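Local coordinates for putative diflavin flavoprotein A 3 (Synechocystis sp., PDB 6H0C) that probably passes electrons from NADH to oxygen, reducing it to water, and is represented here by its flavodiiron core of metallo-beta-lactamase-like and flavodoxin-like domains, at residues T170-G175 with D200-P205; E193-Y198 with P231-G236; A212-L217 with R242-W247. All coordinates share one frame; numbering follows the deposited sequence.

Interaction 1: T170-G175 with D200-P205; sequences TDKLFG and DCLLAP
Leu-173 and Leu-203 meet branch to branch: CD2 of Leu-173 lies 4.0 Å from CD2 of Leu-203 and 4.1 Å from its CD1, so one methyl rests against the fork of the other leucine. The two side chains approach at a slant. The CB of Leu-173 points away from 200-205, and it is the CD2 branch that turns back to make the touch. Beside this pair, the aliphatic part of Lys-172 crosses Leu-202 at about a right angle, with Lys-172 CD 4.2 Å from Leu-202 CD2. The lysine leaves its backbone with CG anti to the carbonyl carbon and then bends at chi2 (-78°), which presents CD to the leucine while the amine carries on past it. That amine is hydrogen-bonded to His-229 NE2 and to a bound citrate, probably from the crystallisation liquor. All four touching residues are buried. In the metallo-beta-lactamase-like domain the contact joins the end of strand 167-171 and the turn after it to the C-terminal end of helix 189-202. Asp-171, bonded through OD1 to His-83, sits next to Lys-172, probably in the region that corresponds to the diiron site of canonical flavodiiron proteins. A type II' turn from Thr-170 to Leu-173 sets the first segment, closed by Leu-173 N to Thr-170 O at 2.9 Å, with Asp-171 taking the positive phi (53°). Thr-170 adds a second tie, its OG1 giving a hydrogen bond to Leu-173 O at 2.7 Å; the hydroxyl is tilted 27° from the carbonyl plane. Further out, Ala-213 and Leu-217 of helix 207-217 touch Leu-173, while Val-210 of that helix and Tyr-244 of helix 237-253 touch Leu-203.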
loop_
_atom_site.group_PDB
_atom_site.type_symbol
_atom_site.label_atom_id
_atom_site.label_comp_id
_atom_site.label_asym_id
_atom_site.label_seq_id
_atom_site.Cartn_x
_atom_site.Cartn_y
_atom_site.Cartn_z
ATOM N N THR A 170 -8.085 -9.859 -1.519
ATOM C CA THR A 170 -7.939 -8.503 -2.045
ATOM C C THR A 170 -6.761 -7.718 -1.481
ATOM O O THR A 170 -6.564 -6.559 -1.857
ATOM C CB THR A 170 -9.211 -7.658 -1.795
ATOM O OG1 THR A 170 -9.465 -7.586 -0.388
ATOM C CG2 THR A 170 -10.426 -8.281 -2.501
ATOM N N ASP A 171 -5.993 -8.335 -0.586
ATOM C CA ASP A 171 -4.789 -7.692 -0.051
ATOM C C ASP A 171 -5.172 -6.304 0.492
ATOM O O ASP A 171 -6.074 -6.194 1.333
ATOM C CB ASP A 171 -3.687 -7.621 -1.140
ATOM C CG ASP A 171 -2.311 -7.200 -0.590
ATOM O OD1 ASP A 171 -1.679 -7.977 0.158
ATOM O OD2 ASP A 171 -1.848 -6.093 -0.932
ATOM N N LYS A 172 -4.529 -5.248 -0.004
ATOM C CA LYS A 172 -4.741 -3.927 0.564
ATOM C C LYS A 172 -6.074 -3.301 0.161
ATOM O O LYS A 172 -6.485 -2.306 0.749
ATOM C CB LYS A 172 -3.588 -3.001 0.182
ATOM C CG LYS A 172 -2.280 -3.358 0.871
ATOM C CD LYS A 172 -2.262 -2.869 2.327
ATOM C CE LYS A 172 -1.010 -3.366 3.058
ATOM N NZ LYS A 172 -0.821 -2.713 4.394
ATOM N N LEU A 173 -6.764 -3.877 -0.815
ATOM C CA LEU A 173 -8.066 -3.327 -1.205
ATOM C C LEU A 173 -9.207 -3.775 -0.278
ATOM O O LEU A 173 -9.263 -4.936 0.135
ATOM C CB LEU A 173 -8.410 -3.720 -2.644
ATOM C CG LEU A 173 -7.511 -3.148 -3.741
ATOM C CD1 LEU A 173 -7.824 -3.791 -5.092
ATOM C CD2 LEU A 173 -7.688 -1.637 -3.794
ATOM N N PHE A 174 -10.105 -2.842 0.040
ATOM C CA PHE A 174 -11.370 -3.139 0.721
ATOM C C PHE A 174 -11.243 -3.413 2.222
ATOM O O PHE A 174 -12.169 -3.938 2.840
ATOM C CB PHE A 174 -12.070 -4.332 0.054
ATOM C CG PHE A 174 -12.575 -4.038 -1.326
ATOM C CD1 PHE A 174 -13.460 -2.997 -1.545
ATOM C CD2 PHE A 174 -12.172 -4.801 -2.401
ATOM C CE1 PHE A 174 -13.930 -2.715 -2.817
ATOM C CE2 PHE A 174 -12.644 -4.531 -3.679
ATOM C CZ PHE A 174 -13.526 -3.485 -3.885
ATOM N N GLY A 175 -10.117 -3.040 2.813
ATOM C CA GLY A 175 -9.884 -3.352 4.208
ATOM C C GLY A 175 -10.186 -2.196 5.142
ATOM O O GLY A 175 -10.738 -1.176 4.737
ATOM N N ASP A 200 -9.377 6.823 2.038
ATOM C CA ASP A 200 -8.791 8.150 1.921
ATOM C C ASP A 200 -7.279 8.156 2.094
ATOM O O ASP A 200 -6.569 8.838 1.358
ATOM C CB ASP A 200 -9.415 9.094 2.943
ATOM C CG ASP A 200 -10.859 9.442 2.612
ATOM O OD1 ASP A 200 -11.302 9.158 1.471
ATOM O OD2 ASP A 200 -11.538 10.009 3.496
ATOM N N CYS A 201 -6.784 7.407 3.070
ATOM C CA CYS A 201 -5.349 7.401 3.334
ATOM C C CYS A 201 -4.558 6.578 2.327
ATOM O O CYS A 201 -3.481 6.992 1.894
ATOM C CB CYS A 201 -5.075 6.881 4.746
ATOM S SG CYS A 201 -5.634 7.993 6.050
ATOM N N LEU A 202 -5.091 5.412 1.963
ATOM C CA LEU A 202 -4.348 4.431 1.171
ATOM C C LEU A 202 -4.628 4.461 -0.328
ATOM O O LEU A 202 -3.753 4.133 -1.129
ATOM C CB LEU A 202 -4.632 3.011 1.684
ATOM C CG LEU A 202 -3.726 2.478 2.799
ATOM C CD1 LEU A 202 -4.033 3.118 4.135
ATOM C CD2 LEU A 202 -3.831 0.964 2.892
ATOM N N LEU A 203 -5.846 4.824 -0.717
ATOM C CA LEU A 203 -6.279 4.565 -2.091
ATOM C C LEU A 203 -6.574 5.826 -2.910
ATOM O O LEU A 203 -6.408 5.826 -4.134
ATOM C CB LEU A 203 -7.512 3.644 -2.077
ATOM C CG LEU A 203 -7.298 2.317 -1.333
ATOM C CD1 LEU A 203 -8.559 1.463 -1.335
ATOM C CD2 LEU A 203 -6.097 1.554 -1.917
ATOM N N ALA A 204 -7.005 6.893 -2.240
ATOM C CA ALA A 204 -7.326 8.145 -2.921
ATOM C C ALA A 204 -6.162 8.684 -3.764
ATOM O O ALA A 204 -6.384 9.198 -4.860
ATOM C CB ALA A 204 -7.774 9.190 -1.910
ATOM N N PRO A 205 -4.914 8.570 -3.268
ATOM C CA PRO A 205 -3.780 9.064 -4.071
ATOM C C PRO A 205 -3.479 8.167 -5.258
ATOM O O PRO A 205 -2.613 8.495 -6.064
ATOM C CB PRO A 205 -2.608 9.050 -3.085
ATOM C CG PRO A 205 -3.248 9.025 -1.717
ATOM C CD PRO A 205 -4.491 8.192 -1.907
#

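Interaction 2: E193-Y198 with P231-G236; sequences EDRRYY and PLVRYG
The guanidinium of Arg-195 is the flat group here, and it meets Val-233 and Gly-236 obliquely, neither squarely over a face nor along an edge. In the metallo-beta-lactamase-like part of the chain, this joins helix 189-202 to the loop that runs from strand 224-227 to helix 237-253, with Gly-236 at the N-cap of the latter. Arg-195 reaches across as a straight rod, extended from CG to NE (chi2 167°), and Val-233 comes at it from the opposite direction. Both valine methyls share the touch, CG1 and CG2 each lying 4.0 Å from Arg-195 NH2. No hydrogen bond passes between the two segments; the charge is answered by Asp-185, whose OD2 forms a salt bridge with NH2. The same carboxylate grips the loop, OD2 accepting from Gly-236 N and OD1 from the backbone N of both Arg-234 and Tyr-235. Arginine and loop are therefore held by one acid, Asp-185, which would be expected to stay ionised in such company. The other terminal nitrogen, NH1, faces the backbone of the glycine and stands 4.3 Å from Gly-236 CA.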
loop_
_atom_site.group_PDB
_atom_site.type_symbol
_atom_site.label_atom_id
_atom_site.label_comp_id
_atom_site.label_asym_id
_atom_site.label_seq_id
_atom_site.Cartn_x
_atom_site.Cartn_y
_atom_site.Cartn_z
ATOM N N GLU A 193 -16.798 4.592 9.134
ATOM C CA GLU A 193 -15.739 5.595 9.275
ATOM C C GLU A 193 -14.360 4.995 9.029
ATOM O O GLU A 193 -13.533 5.590 8.338
ATOM C CB GLU A 193 -15.768 6.253 10.656
ATOM C CG GLU A 193 -14.818 7.456 10.766
ATOM C CD GLU A 193 -14.587 7.940 12.206
ATOM O OE1 GLU A 193 -14.890 7.186 13.165
ATOM O OE2 GLU A 193 -14.088 9.080 12.371
ATOM N N ASP A 194 -14.107 3.822 9.598
ATOM C CA ASP A 194 -12.834 3.138 9.372
ATOM C C ASP A 194 -12.586 2.844 7.886
ATOM O O ASP A 194 -11.478 3.041 7.375
ATOM C CB ASP A 194 -12.786 1.842 10.174
ATOM C CG ASP A 194 -12.815 2.095 11.663
ATOM O OD1 ASP A 194 -13.624 1.445 12.359
ATOM O OD2 ASP A 194 -12.034 2.955 12.127
ATOM N N ARG A 195 -13.618 2.380 7.192
ATOM C CA ARG A 195 -13.478 2.007 5.790
ATOM C C ARG A 195 -13.231 3.227 4.897
ATOM O O ARG A 195 -12.421 3.166 3.966
ATOM C CB ARG A 195 -14.713 1.227 5.332
ATOM C CG ARG A 195 -14.688 -0.224 5.806
ATOM C CD ARG A 195 -16.025 -0.896 5.626
ATOM N NE ARG A 195 -15.877 -2.343 5.712
ATOM C CZ ARG A 195 -16.887 -3.197 5.843
ATOM N NH1 ARG A 195 -18.140 -2.744 5.916
ATOM N NH2 ARG A 195 -16.646 -4.503 5.907
ATOM N N ARG A 196 -13.905 4.336 5.189
ATOM C CA ARG A 196 -13.687 5.576 4.447
ATOM C C ARG A 196 -12.289 6.144 4.721
ATOM O O ARG A 196 -11.605 6.594 3.806
ATOM C CB ARG A 196 -14.762 6.615 4.799
ATOM C CG ARG A 196 -14.581 7.982 4.133
ATOM C CD ARG A 196 -14.901 7.914 2.659
ATOM N NE ARG A 196 -14.150 8.895 1.879
ATOM C CZ ARG A 196 -14.679 9.977 1.319
ATOM N NH1 ARG A 196 -15.976 10.225 1.447
ATOM N NH2 ARG A 196 -13.910 10.808 0.626
ATOM N N TYR A 197 -11.872 6.128 5.983
ATOM C CA TYR A 197 -10.571 6.658 6.357
ATOM C C TYR A 197 -9.471 5.831 5.693
ATOM O O TYR A 197 -8.463 6.362 5.213
ATOM C CB TYR A 197 -10.411 6.655 7.879
ATOM C CG TYR A 197 -9.149 7.327 8.354
ATOM C CD1 TYR A 197 -9.000 8.708 8.262
ATOM C CD2 TYR A 197 -8.092 6.587 8.880
ATOM C CE1 TYR A 197 -7.835 9.333 8.689
ATOM C CE2 TYR A 197 -6.933 7.201 9.309
ATOM C CZ TYR A 197 -6.807 8.574 9.214
ATOM O OH TYR A 197 -5.653 9.193 9.641
ATOM N N TYR A 198 -9.688 4.521 5.664
ATOM C CA TYR A 198 -8.781 3.597 5.008
ATOM C C TYR A 198 -8.668 3.953 3.526
ATOM O O TYR A 198 -7.560 4.107 2.998
ATOM C CB TYR A 198 -9.269 2.156 5.196
ATOM C CG TYR A 198 -8.337 1.083 4.664
ATOM C CD1 TYR A 198 -8.369 0.702 3.321
ATOM C CD2 TYR A 198 -7.435 0.435 5.508
ATOM C CE1 TYR A 198 -7.529 -0.287 2.834
ATOM C CE2 TYR A 198 -6.589 -0.564 5.032
ATOM C CZ TYR A 198 -6.643 -0.926 3.697
ATOM O OH TYR A 198 -5.802 -1.915 3.225
ATOM N N PRO A 231 -12.054 -7.063 9.462
ATOM C CA PRO A 231 -12.935 -8.212 9.249
ATOM C C PRO A 231 -12.978 -8.616 7.789
ATOM O O PRO A 231 -12.682 -7.801 6.908
ATOM C CB PRO A 231 -14.301 -7.692 9.698
ATOM C CG PRO A 231 -14.234 -6.227 9.427
ATOM C CD PRO A 231 -12.810 -5.835 9.762
ATOM N N LEU A 232 -13.335 -9.866 7.530
ATOM C CA LEU A 232 -13.626 -10.273 6.167
ATOM C C LEU A 232 -14.879 -9.535 5.705
ATOM O O LEU A 232 -15.744 -9.198 6.518
ATOM C CB LEU A 232 -13.795 -11.793 6.064
ATOM C CG LEU A 232 -12.461 -12.547 6.045
ATOM C CD1 LEU A 232 -11.853 -12.610 7.444
ATOM C CD2 LEU A 232 -12.617 -13.928 5.454
ATOM N N VAL A 233 -14.959 -9.264 4.406
ATOM C CA VAL A 233 -16.045 -8.465 3.864
ATOM C C VAL A 233 -17.067 -9.371 3.193
ATOM O O VAL A 233 -16.869 -9.820 2.057
ATOM C CB VAL A 233 -15.521 -7.414 2.850
ATOM C CG1 VAL A 233 -16.638 -6.450 2.464
ATOM C CG2 VAL A 233 -14.322 -6.664 3.430
ATOM N N ARG A 234 -18.150 -9.658 3.908
ATOM C CA ARG A 234 -19.227 -10.462 3.344
ATOM C C ARG A 234 -20.549 -9.695 3.341
ATOM O O ARG A 234 -21.198 -9.529 2.302
ATOM C CB ARG A 234 -19.385 -11.774 4.114
ATOM C CG ARG A 234 -20.511 -12.651 3.573
ATOM C CD ARG A 234 -20.386 -14.070 4.077
ATOM N NE ARG A 234 -19.225 -14.742 3.503
ATOM C CZ ARG A 234 -18.679 -15.845 4.009
ATOM N NH1 ARG A 234 -19.196 -16.397 5.101
ATOM N NH2 ARG A 234 -17.619 -16.397 3.428
ATOM N N TYR A 235 -20.931 -9.208 4.511
ATOM C CA TYR A 235 -22.193 -8.516 4.661
ATOM C C TYR A 235 -22.153 -7.113 4.078
ATOM O O TYR A 235 -23.178 -6.602 3.624
ATOM C CB TYR A 235 -22.578 -8.484 6.135
ATOM C CG TYR A 235 -22.652 -9.873 6.701
ATOM C CD1 TYR A 235 -23.721 -10.704 6.393
ATOM C CD2 TYR A 235 -21.646 -10.369 7.518
ATOM C CE1 TYR A 235 -23.801 -11.984 6.895
ATOM C CE2 TYR A 235 -21.718 -11.652 8.027
ATOM C CZ TYR A 235 -22.802 -12.454 7.709
ATOM O OH TYR A 235 -22.891 -13.734 8.205
ATOM N N GLY A 236 -20.972 -6.500 4.070
ATOM C CA GLY A 236 -20.835 -5.158 3.528
ATOM C C GLY A 236 -20.249 -5.095 2.128
ATOM O O GLY A 236 -19.897 -4.014 1.646
#

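Interaction 3: A212-L217 with R242-W247; sequences AALNKL and RNYQQW
Leu-214 pushes its CD2 methyl into the corner between Tyr-244 and Gln-245, and this one leucine carries practically the whole contact from 212-217. The helices are 207-217 and 237-253, separated in sequence by strand 224-227, the edge strand of a mixed sheet, and they pack together within the metallo-beta-lactamase-like domain; the second one leads on to strand 257-262 of the flavodoxin-like domain. Two of the three side chains have first torsions well away from the staggered positions: chi1 is -96° in Leu-214 and -95° in Tyr-244. The leucine points straight at the other helix and crosses the tyrosine at about a right angle, and its CD2 comes to the ring's edge, near the ring plane. Of the tyrosine, the stem comes nearest, with Leu-214 CD2 3.8 Å from Tyr-244 CB; the ring carbon CD2 of Tyr-244 follows at 4.0 Å from the same methyl. Beyond the leucine, the tyrosine ring stacks with Phe-174 and meets Phe-199 edge-to-face, so it is hemmed in by aromatic neighbours. Gln-245 starts off to the flank of its helix, then bends at chi2 (-48°) and brings its amide back alongside the leucine, the two chains sliding past each other in opposite directions. This is a van der Waals touch without a hydrogen bond: the amide nitrogen lies over the aliphatic stem, Gln-245 NE2 being 3.6 Å from Leu-214 CB and 3.5 Å from Leu-214 CD2.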
loop_
_atom_site.group_PDB
_atom_site.type_symbol
_atom_site.label_atom_id
_atom_site.label_comp_id
_atom_site.label_asym_id
_atom_site.label_seq_id
_atom_site.Cartn_x
_atom_site.Cartn_y
_atom_site.Cartn_z
ATOM N N ALA A 212 -8.877 0.993 -12.019
ATOM C CA ALA A 212 -8.489 -0.028 -12.982
ATOM C C ALA A 212 -8.550 -1.405 -12.320
ATOM O O ALA A 212 -8.981 -2.382 -12.934
ATOM C CB ALA A 212 -7.099 0.247 -13.526
ATOM N N ALA A 213 -8.115 -1.468 -11.062
ATOM C CA ALA A 213 -8.164 -2.701 -10.288
ATOM C C ALA A 213 -9.597 -3.192 -10.161
ATOM O O ALA A 213 -9.886 -4.349 -10.449
ATOM C CB ALA A 213 -7.548 -2.497 -8.895
ATOM N N LEU A 214 -10.496 -2.316 -9.727
ATOM C CA LEU A 214 -11.859 -2.754 -9.438
ATOM C C LEU A 214 -12.561 -3.157 -10.711
ATOM O O LEU A 214 -13.457 -4.003 -10.701
ATOM C CB LEU A 214 -12.659 -1.669 -8.716
ATOM C CG LEU A 214 -12.706 -1.764 -7.186
ATOM C CD1 LEU A 214 -11.302 -1.771 -6.611
ATOM C CD2 LEU A 214 -13.522 -0.611 -6.593
ATOM N N ASN A 215 -12.153 -2.557 -11.819
ATOM C CA ASN A 215 -12.743 -2.949 -13.086
ATOM C C ASN A 215 -12.385 -4.391 -13.428
ATOM O O ASN A 215 -13.238 -5.157 -13.868
ATOM C CB ASN A 215 -12.308 -2.026 -14.209
ATOM C CG ASN A 215 -12.905 -2.433 -15.535
ATOM O OD1 ASN A 215 -14.125 -2.360 -15.726
ATOM N ND2 ASN A 215 -12.055 -2.885 -16.458
ATOM N N LYS A 216 -11.124 -4.764 -13.221
ATOM C CA LYS A 216 -10.713 -6.146 -13.458
ATOM C C LYS A 216 -11.428 -7.121 -12.511
ATOM O O LYS A 216 -11.887 -8.190 -12.925
ATOM C CB LYS A 216 -9.199 -6.285 -13.297
ATOM C CG LYS A 216 -8.359 -5.573 -14.356
ATOM C CD LYS A 216 -6.873 -5.842 -14.121
ATOM C CE LYS A 216 -5.970 -4.921 -14.932
ATOM N NZ LYS A 216 -5.431 -3.805 -14.104
ATOM N N LEU A 217 -11.515 -6.747 -11.237
ATOM C CA LEU A 217 -12.073 -7.624 -10.208
ATOM C C LEU A 217 -13.572 -7.875 -10.385
ATOM O O LEU A 217 -14.087 -8.884 -9.900
ATOM C CB LEU A 217 -11.809 -7.040 -8.820
ATOM C CG LEU A 217 -10.339 -6.858 -8.468
ATOM C CD1 LEU A 217 -10.198 -6.152 -7.128
ATOM C CD2 LEU A 217 -9.649 -8.211 -8.453
ATOM N N ARG A 242 -19.890 -0.313 -3.951
ATOM C CA ARG A 242 -20.565 0.870 -4.496
ATOM C C ARG A 242 -19.966 2.176 -3.937
ATOM O O ARG A 242 -19.792 3.150 -4.667
ATOM C CB ARG A 242 -22.074 0.812 -4.212
ATOM C CG ARG A 242 -22.811 -0.379 -4.841
ATOM C CD ARG A 242 -24.352 -0.260 -4.716
ATOM N NE ARG A 242 -24.814 -0.023 -3.338
ATOM C CZ ARG A 242 -25.289 -0.966 -2.517
ATOM N NH1 ARG A 242 -25.373 -2.228 -2.926
ATOM N NH2 ARG A 242 -25.683 -0.651 -1.283
ATOM N N ASN A 243 -19.645 2.187 -2.648
ATOM C CA ASN A 243 -18.979 3.334 -2.035
ATOM C C ASN A 243 -17.607 3.632 -2.666
ATOM O O ASN A 243 -17.294 4.785 -2.971
ATOM C CB ASN A 243 -18.824 3.112 -0.528
ATOM C CG ASN A 243 -20.054 3.575 0.271
ATOM O OD1 ASN A 243 -20.045 4.638 0.888
ATOM N ND2 ASN A 243 -21.106 2.775 0.256
ATOM N N TYR A 244 -16.789 2.598 -2.848
ATOM C CA TYR A 244 -15.491 2.763 -3.503
ATOM C C TYR A 244 -15.650 3.422 -4.877
ATOM O O TYR A 244 -14.902 4.339 -5.234
ATOM C CB TYR A 244 -14.786 1.417 -3.656
ATOM C CG TYR A 244 -13.797 1.071 -2.567
ATOM C CD1 TYR A 244 -14.102 1.270 -1.222
ATOM C CD2 TYR A 244 -12.562 0.503 -2.888
ATOM C CE1 TYR A 244 -13.196 0.930 -0.227
ATOM C CE2 TYR A 244 -11.652 0.163 -1.911
ATOM C CZ TYR A 244 -11.967 0.378 -0.584
ATOM O OH TYR A 244 -11.043 0.029 0.390
ATOM N N GLN A 245 -16.628 2.954 -5.648
ATOM C CA GLN A 245 -16.868 3.515 -6.973
ATOM C C GLN A 245 -17.199 4.998 -6.883
ATOM O O GLN A 245 -16.684 5.803 -7.661
ATOM C CB GLN A 245 -17.997 2.767 -7.692
ATOM C CG GLN A 245 -17.585 1.420 -8.261
ATOM C CD GLN A 245 -16.274 1.483 -9.056
ATOM O OE1 GLN A 245 -15.840 2.552 -9.498
ATOM N NE2 GLN A 245 -15.640 0.328 -9.236
ATOM N N GLN A 246 -18.052 5.357 -5.928
ATOM C CA GLN A 246 -18.444 6.749 -5.735
ATOM C C GLN A 246 -17.255 7.602 -5.275
ATOM O O GLN A 246 -17.010 8.693 -5.811
ATOM C CB GLN A 246 -19.584 6.843 -4.730
ATOM C CG GLN A 246 -20.017 8.257 -4.439
ATOM C CD GLN A 246 -20.821 8.353 -3.159
ATOM O OE1 GLN A 246 -21.411 7.368 -2.709
ATOM N NE2 GLN A 246 -20.835 9.536 -2.555
ATOM N N TRP A 247 -16.514 7.097 -4.291
ATOM C CA TRP A 247 -15.339 7.809 -3.793
ATOM C C TRP A 247 -14.275 7.995 -4.879
ATOM O O TRP A 247 -13.683 9.066 -4.997
ATOM C CB TRP A 247 -14.739 7.072 -2.592
ATOM C CG TRP A 247 -15.693 6.939 -1.472
ATOM C CD1 TRP A 247 -16.802 7.694 -1.255
ATOM C CD2 TRP A 247 -15.641 5.981 -0.414
ATOM N NE1 TRP A 247 -17.444 7.273 -0.118
ATOM C CE2 TRP A 247 -16.750 6.217 0.418
ATOM C CE3 TRP A 247 -14.758 4.941 -0.084
ATOM C CZ2 TRP A 247 -17.005 5.461 1.560
ATOM C CZ3 TRP A 247 -15.010 4.185 1.054
ATOM C CH2 TRP A 247 -16.125 4.449 1.859
#

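How the interactions relate
The three contacts cluster in the metallo-beta-lactamase-like domain, interaction 1 standing about 11 Å from each of the other two and interactions 2 and 3 about 14 Å apart, centre to centre. Interactions 1 and 2 share helix 189-202 and interleave along the chain; interaction 1 closes before interaction 3 opens, while 2 and 3 cross. Tyr-198 of interaction 2 links to the turn of interaction 1, its OH 2.6 Å from Lys-172 O, a probable hydrogen bond. Phe-174 CZ packs 3.8 Å from Leu-214 CG, and Arg-196 makes a cation-pi contact with Trp-247. Residues of helices 189-202, 207-217 and 237-253 thus all touch the turn after strand 167-171.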